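Local coordinates for Myo-inositol phosphohydrolase (Mitsuokella multacida, PDB 4WU3), which probably removes phosphate groups from inositol hexakisphosphate and related inositol phosphates, as a phosphatase of the tyrosine-phosphatase-like phytase family, at residues S95-K100 with R193-M198; E124-L129 with P154-Q159. The protein carries 2 engineered substitutions. All coordinates share one frame; numbering follows the deposited sequence.

Contact 2 is nested inside the loop that contact 1 closes: along the chain come 95-100, 124-129, 154-159 and 193-198. The two centres lie about 11 Å apart, on the same side of the chain's centre. Tyr-128 of strand 126-129 joins them. Its OH probably bonds to Phe-97 O (2.6 Å), its N probably donates to Arg-193 O (2.8 Å), pairing strands 126-129 and 192-193 antiparallel, and its ring packs on Met-198. Through contact 1 helices 99-108 and 195-201, and through contact 2 helix 149-161, pack beside strand 126-129 of a four-stranded antiparallel sheet, close to the five-stranded mixed sheet of the same phosphatase-like half of the protein.

Contact 1. Residues S95-K100 with R193-M198; sequences SCFSEK and RTEEEM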
loop_
_atom_site.group_PDB
_atom_site.type_symbol
_atom_site.label_atom_id
_atom_site.label_comp_id
_atom_site.label_asym_id
_atom_site.label_seq_id
_atom_site.Cartn_x
_atom_site.Cartn_y
_atom_site.Cartn_z
ATOM N N SER A 95 -14.473 12.600 -15.575
ATOM C CA SER A 95 -15.173 12.130 -14.398
ATOM C C SER A 95 -16.422 11.370 -14.807
ATOM O O SER A 95 -16.788 11.322 -15.979
ATOM C CB SER A 95 -15.646 13.330 -13.591
ATOM O OG SER A 95 -16.753 13.958 -14.245
ATOM N N CYS A 96 -17.122 10.827 -13.824
ATOM C CA CYS A 96 -18.405 10.263 -14.109
ATOM C C CYS A 96 -19.300 11.391 -14.603
ATOM O O CYS A 96 -18.990 12.564 -14.417
ATOM C CB CYS A 96 -18.978 9.555 -12.880
ATOM S SG CYS A 96 -19.233 10.581 -11.430
ATOM N N PHE A 97 -20.397 11.017 -15.254
ATOM C CA PHE A 97 -21.270 11.955 -15.945
ATOM C C PHE A 97 -22.751 11.669 -15.679
ATOM O O PHE A 97 -23.170 10.504 -15.540
ATOM C CB PHE A 97 -21.006 11.922 -17.467
ATOM C CG PHE A 97 -20.816 10.530 -18.039
ATOM C CD1 PHE A 97 -21.893 9.672 -18.200
ATOM C CD2 PHE A 97 -19.554 10.087 -18.425
ATOM C CE1 PHE A 97 -21.715 8.399 -18.716
ATOM C CE2 PHE A 97 -19.371 8.817 -18.955
ATOM C CZ PHE A 97 -20.453 7.969 -19.096
ATOM N N SER A 98 -23.536 12.744 -15.599
ATOM C CA SER A 98 -24.989 12.645 -15.641
ATOM C C SER A 98 -25.414 12.324 -17.068
ATOM O O SER A 98 -24.591 12.282 -17.990
ATOM C CB SER A 98 -25.637 13.963 -15.200
ATOM O OG SER A 98 -25.600 14.919 -16.246
ATOM N N GLU A 99 -26.703 12.102 -17.267
ATOM C CA GLU A 99 -27.195 11.785 -18.604
ATOM C C GLU A 99 -26.986 12.950 -19.585
ATOM O O GLU A 99 -26.545 12.746 -20.705
ATOM C CB GLU A 99 -28.671 11.419 -18.536
ATOM C CG GLU A 99 -29.210 10.832 -19.818
ATOM C CD GLU A 99 -30.644 10.361 -19.668
ATOM O OE1 GLU A 99 -31.386 10.979 -18.878
ATOM O OE2 GLU A 99 -31.032 9.388 -20.339
ATOM N N LYS A 100 -27.314 14.170 -19.169
ATOM C CA LYS A 100 -27.074 15.338 -20.021
ATOM C C LYS A 100 -25.582 15.552 -20.299
ATOM O O LYS A 100 -25.206 16.058 -21.361
ATOM C CB LYS A 100 -27.675 16.599 -19.403
ATOM C CG LYS A 100 -29.198 16.613 -19.381
ATOM C CD LYS A 100 -29.741 17.946 -18.888
ATOM C CE LYS A 100 -31.229 17.860 -18.581
ATOM N NZ LYS A 100 -31.996 17.533 -19.803
ATOM N N ARG A 193 -31.684 3.115 -13.532
ATOM C CA ARG A 193 -30.891 2.423 -14.539
ATOM C C ARG A 193 -29.461 2.209 -14.062
ATOM O O ARG A 193 -28.919 3.024 -13.321
ATOM C CB ARG A 193 -30.872 3.217 -15.854
ATOM C CG ARG A 193 -32.217 3.273 -16.573
ATOM C CD ARG A 193 -32.208 4.176 -17.795
ATOM N NE ARG A 193 -32.021 5.581 -17.457
ATOM C CZ ARG A 193 -31.923 6.557 -18.355
ATOM N NH1 ARG A 193 -32.000 6.275 -19.647
ATOM N NH2 ARG A 193 -31.752 7.815 -17.965
ATOM N N THR A 194 -28.869 1.091 -14.479
ATOM C CA THR A 194 -27.421 0.919 -14.431
ATOM C C THR A 194 -26.823 1.822 -15.489
ATOM O O THR A 194 -27.537 2.290 -16.375
ATOM C CB THR A 194 -27.000 -0.511 -14.787
ATOM O OG1 THR A 194 -27.443 -0.825 -16.116
ATOM C CG2 THR A 194 -27.579 -1.502 -13.801
ATOM N N GLU A 195 -25.519 2.055 -15.429
ATOM C CA GLU A 195 -24.873 2.903 -16.431
ATOM C C GLU A 195 -24.997 2.271 -17.805
ATOM O O GLU A 195 -25.171 2.960 -18.817
ATOM C CB GLU A 195 -23.395 3.136 -16.094
ATOM C CG GLU A 195 -22.701 4.112 -17.035
ATOM C CD GLU A 195 -21.347 4.565 -16.522
ATOM O OE1 GLU A 195 -21.235 4.923 -15.325
ATOM O OE2 GLU A 195 -20.394 4.572 -17.315
ATOM N N GLU A 196 -24.911 0.951 -17.836
ATOM C CA GLU A 196 -24.981 0.215 -19.091
ATOM C C GLU A 196 -26.308 0.483 -19.781
ATOM O O GLU A 196 -26.352 0.760 -20.978
ATOM C CB GLU A 196 -24.830 -1.286 -18.835
ATOM C CG GLU A 196 -25.047 -2.135 -20.069
ATOM C CD GLU A 196 -25.010 -3.613 -19.763
ATOM O OE1 GLU A 196 -25.496 -4.027 -18.687
ATOM O OE2 GLU A 196 -24.484 -4.361 -20.602
ATOM N N GLU A 197 -27.390 0.385 -19.016
ATOM C CA GLU A 197 -28.715 0.618 -19.572
ATOM C C GLU A 197 -28.811 2.027 -20.130
ATOM O O GLU A 197 -29.299 2.219 -21.234
ATOM C CB GLU A 197 -29.804 0.372 -18.524
ATOM C CG GLU A 197 -30.027 -1.105 -18.230
ATOM C CD GLU A 197 -30.930 -1.350 -17.033
ATOM O OE1 GLU A 197 -30.973 -0.503 -16.103
ATOM O OE2 GLU A 197 -31.580 -2.418 -17.012
ATOM N N MET A 198 -28.318 3.006 -19.377
ATOM C CA MET A 198 -28.438 4.400 -19.792
ATOM C C MET A 198 -27.613 4.628 -21.047
ATOM O O MET A 198 -28.062 5.275 -21.986
ATOM C CB MET A 198 -27.991 5.324 -18.662
ATOM C CG MET A 198 -28.397 6.779 -18.829
ATOM S SD MET A 198 -27.128 7.686 -19.701
ATOM C CE MET A 198 -25.823 7.739 -18.473
HETATM O O HOH W 1 -20.621 8.208 -15.865
#
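Glu-99 and Arg-193 form a salt bridge in which their side chains cross at about a right angle, carboxylate and guanidinium planes 71° apart. Glu-99 OE2 sits near the guanidinium plane and takes a bond from Arg-193 NH2 at 2.9 Å, but the donor comes from above the carboxylate plane. A weak second bond runs from Arg-193 NH1 to the same Glu-99 OE2 (3.3 Å). Glu-99 reaches across because its CG lies opposite the backbone N (chi1 -169°) and the chain stays extended. The guanidinium has further partners: NH1 bonds to Gln-201 OE1 and NH2 to Asn-130 O, which should fix its rotation. Met-198 CG rests over its centre, 3.5 Å above the plane. The bent Met-198 chain then runs past the glutamate stem, SD to Glu-99 CG 3.8 Å, and brings CE to the edge of the Phe-97 ring, 4.2 Å from Phe-97 CE1. Glu-195 meets that ring obliquely, OE2 3.8 Å from Phe-97 CZ; OE2 also bonds to His-241 NE2, whose ring meets that of Phe-97. A water accepts from Phe-97 N at 2.9 Å and gives a weak bond to Glu-195 OE1.

Both segments lead into helices. Ser-98 is the N-cap of helix 99-108, its OG also bonded to Asp-56, while Thr-194 and Glu-197 form the capping box of helix 195-201. Leu-102 and Ile-105 of helix 99-108 pack against Phe-97, Leu-102 also touches Met-198, and strand 126-129 lies beside Glu-195 and Met-198.

Contact 2. Residues E124-L129 with P154-Q159; sequences ESHGYL and PLEKEQ
The entry to strand 126-129 of the four-stranded antiparallel sheet packs against helix 149-161, with Ser-125 and His-126 meeting Glu-156 and Gln-159 one helical turn apart. Glu-156 carries the contact: with CG opposite its backbone N (chi1 179°), the extended chain points at the strand and OE2 accepts from His-126 N at 2.8 Å. The bond is nearly straight, 164° at the hydrogen, and enters on the anti side of the carboxylate. The same OE2 lies over a face of the His-126 imidazole, 3.3 Å from ND1, with ring and carboxylate almost perpendicular (84°). That approach is no hydrogen bond, because ND1 spends its N-H in the ring plane on Glu-124 O, 2.9 Å away; NE2 bonds to Asp-120 OD2, so both ends of the imidazole are held.

Asp-120 and Arg-208 belong to strands 116-122 and 205-211, neighbours in the parallel part of the mixed sheet of this phosphatase-like half. Glu-156 OE1 makes a salt bridge with Arg-208 NH1, and the one carboxylate thus ties the helix to both sheets. Cutting Glu-156 back to an alanine is likely to leave Arg-208 without this counter-charge and His-126 N without its acceptor, and to open a gap beside the imidazole face.

A turn further on, Gln-159 OE1 accepts from Ser-125 OG at 2.7 Å, on a lone pair in the carbonyl plane. Asn-144 ND2 also bonds to Ser-125 OG, and Trp-136 of strand 132-137 packs against both Ser-125 and Gln-159.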
loop_
_atom_site.group_PDB
_atom_site.type_symbol
_atom_site.label_atom_id
_atom_site.label_comp_id
_atom_site.label_asym_id
_atom_site.label_seq_id
_atom_site.Cartn_x
_atom_site.Cartn_y
_atom_site.Cartn_z
ATOM N N GLU A 124 -16.967 0.776 -7.365
ATOM C CA GLU A 124 -18.067 1.215 -6.501
ATOM C C GLU A 124 -19.440 1.080 -7.206
ATOM O O GLU A 124 -19.556 1.292 -8.406
ATOM C CB GLU A 124 -17.824 2.662 -6.005
ATOM C CG GLU A 124 -17.748 3.775 -7.070
ATOM C CD GLU A 124 -16.342 3.975 -7.650
ATOM O OE1 GLU A 124 -15.452 3.088 -7.467
ATOM O OE2 GLU A 124 -16.115 5.024 -8.305
ATOM N N SER A 125 -20.478 0.715 -6.459
ATOM C CA SER A 125 -21.817 0.593 -7.033
ATOM C C SER A 125 -22.413 1.953 -7.374
ATOM O O SER A 125 -22.422 2.868 -6.561
ATOM C CB SER A 125 -22.755 -0.143 -6.082
ATOM O OG SER A 125 -22.298 -1.451 -5.827
ATOM N N HIS A 126 -22.922 2.068 -8.592
ATOM C CA HIS A 126 -23.461 3.326 -9.074
ATOM C C HIS A 126 -24.554 3.089 -10.089
ATOM O O HIS A 126 -24.739 1.979 -10.593
ATOM C CB HIS A 126 -22.353 4.177 -9.713
ATOM C CG HIS A 126 -21.677 3.517 -10.869
ATOM N ND1 HIS A 126 -20.697 2.558 -10.709
ATOM C CD2 HIS A 126 -21.840 3.671 -12.205
ATOM C CE1 HIS A 126 -20.281 2.156 -11.898
ATOM N NE2 HIS A 126 -20.956 2.820 -12.822
ATOM N N GLY A 127 -25.267 4.156 -10.398
ATOM C CA GLY A 127 -26.324 4.089 -11.386
ATOM C C GLY A 127 -26.963 5.446 -11.608
ATOM O O GLY A 127 -26.364 6.484 -11.295
ATOM N N TYR A 128 -28.182 5.428 -12.151
ATOM C CA TYR A 128 -28.876 6.648 -12.540
ATOM C C TYR A 128 -30.319 6.661 -12.030
ATOM O O TYR A 128 -31.016 5.636 -12.072
ATOM C CB TYR A 128 -28.820 6.824 -14.062
ATOM C CG TYR A 128 -27.415 7.124 -14.560
ATOM C CD1 TYR A 128 -26.523 6.097 -14.846
ATOM C CD2 TYR A 128 -26.974 8.435 -14.711
ATOM C CE1 TYR A 128 -25.241 6.373 -15.269
ATOM C CE2 TYR A 128 -25.694 8.718 -15.134
ATOM C CZ TYR A 128 -24.825 7.680 -15.409
ATOM O OH TYR A 128 -23.526 7.949 -15.825
ATOM N N LEU A 129 -30.722 7.818 -11.499
ATOM C CA LEU A 129 -32.119 8.122 -11.199
ATOM C C LEU A 129 -32.552 9.238 -12.131
ATOM O O LEU A 129 -32.132 10.385 -11.973
ATOM C CB LEU A 129 -32.283 8.585 -9.757
ATOM C CG LEU A 129 -31.814 7.605 -8.688
ATOM C CD1 LEU A 129 -32.055 8.199 -7.311
ATOM C CD2 LEU A 129 -32.542 6.276 -8.832
ATOM N N PRO A 154 -24.029 -8.064 -9.885
ATOM C CA PRO A 154 -25.387 -8.370 -9.399
ATOM C C PRO A 154 -25.775 -7.620 -8.118
ATOM O O PRO A 154 -26.941 -7.332 -7.911
ATOM C CB PRO A 154 -25.353 -9.890 -9.152
ATOM C CG PRO A 154 -23.903 -10.264 -9.112
ATOM C CD PRO A 154 -23.183 -9.269 -9.975
ATOM N N LEU A 155 -24.807 -7.308 -7.266
ATOM C CA LEU A 155 -25.077 -6.529 -6.069
ATOM C C LEU A 155 -25.575 -5.124 -6.426
ATOM O O LEU A 155 -26.579 -4.638 -5.880
ATOM C CB LEU A 155 -23.832 -6.448 -5.182
ATOM C CG LEU A 155 -24.019 -5.613 -3.912
ATOM C CD1 LEU A 155 -25.204 -6.119 -3.089
ATOM C CD2 LEU A 155 -22.748 -5.610 -3.075
ATOM N N GLU A 156 -24.863 -4.483 -7.348
ATOM C CA GLU A 156 -25.240 -3.167 -7.885
ATOM C C GLU A 156 -26.654 -3.154 -8.496
ATOM O O GLU A 156 -27.416 -2.222 -8.268
ATOM C CB GLU A 156 -24.202 -2.751 -8.937
ATOM C CG GLU A 156 -24.424 -1.423 -9.646
ATOM C CD GLU A 156 -23.259 -1.084 -10.585
ATOM O OE1 GLU A 156 -23.136 -1.694 -11.682
ATOM O OE2 GLU A 156 -22.447 -0.202 -10.216
ATOM N N LYS A 157 -27.000 -4.171 -9.280
ATOM C CA LYS A 157 -28.345 -4.259 -9.844
ATOM C C LYS A 157 -29.405 -4.333 -8.738
ATOM O O LYS A 157 -30.455 -3.666 -8.817
ATOM C CB LYS A 157 -28.464 -5.456 -10.794
ATOM C CG LYS A 157 -27.723 -5.227 -12.107
ATOM C CD LYS A 157 -27.604 -6.470 -12.983
ATOM C CE LYS A 157 -26.752 -6.169 -14.215
ATOM N NZ LYS A 157 -26.512 -7.378 -15.054
ATOM N N GLU A 158 -29.112 -5.127 -7.708
ATOM C CA GLU A 158 -29.998 -5.276 -6.554
ATOM C C GLU A 158 -30.168 -3.970 -5.782
ATOM O O GLU A 158 -31.281 -3.592 -5.407
ATOM C CB GLU A 158 -29.451 -6.350 -5.602
ATOM C CG GLU A 158 -30.178 -6.407 -4.270
ATOM C CD GLU A 158 -29.583 -7.417 -3.320
ATOM O OE1 GLU A 158 -28.367 -7.674 -3.409
ATOM O OE2 GLU A 158 -30.340 -7.966 -2.492
ATOM N N GLN A 159 -29.050 -3.296 -5.526
ATOM C CA GLN A 159 -29.079 -2.008 -4.829
ATOM C C GLN A 159 -29.986 -1.019 -5.554
ATOM O O GLN A 159 -30.831 -0.381 -4.937
ATOM C CB GLN A 159 -27.660 -1.445 -4.687
ATOM C CG GLN A 159 -26.824 -2.195 -3.656
ATOM C CD GLN A 159 -25.331 -1.926 -3.757
ATOM O OE1 GLN A 159 -24.755 -1.929 -4.834
ATOM N NE2 GLN A 159 -24.702 -1.722 -2.621
#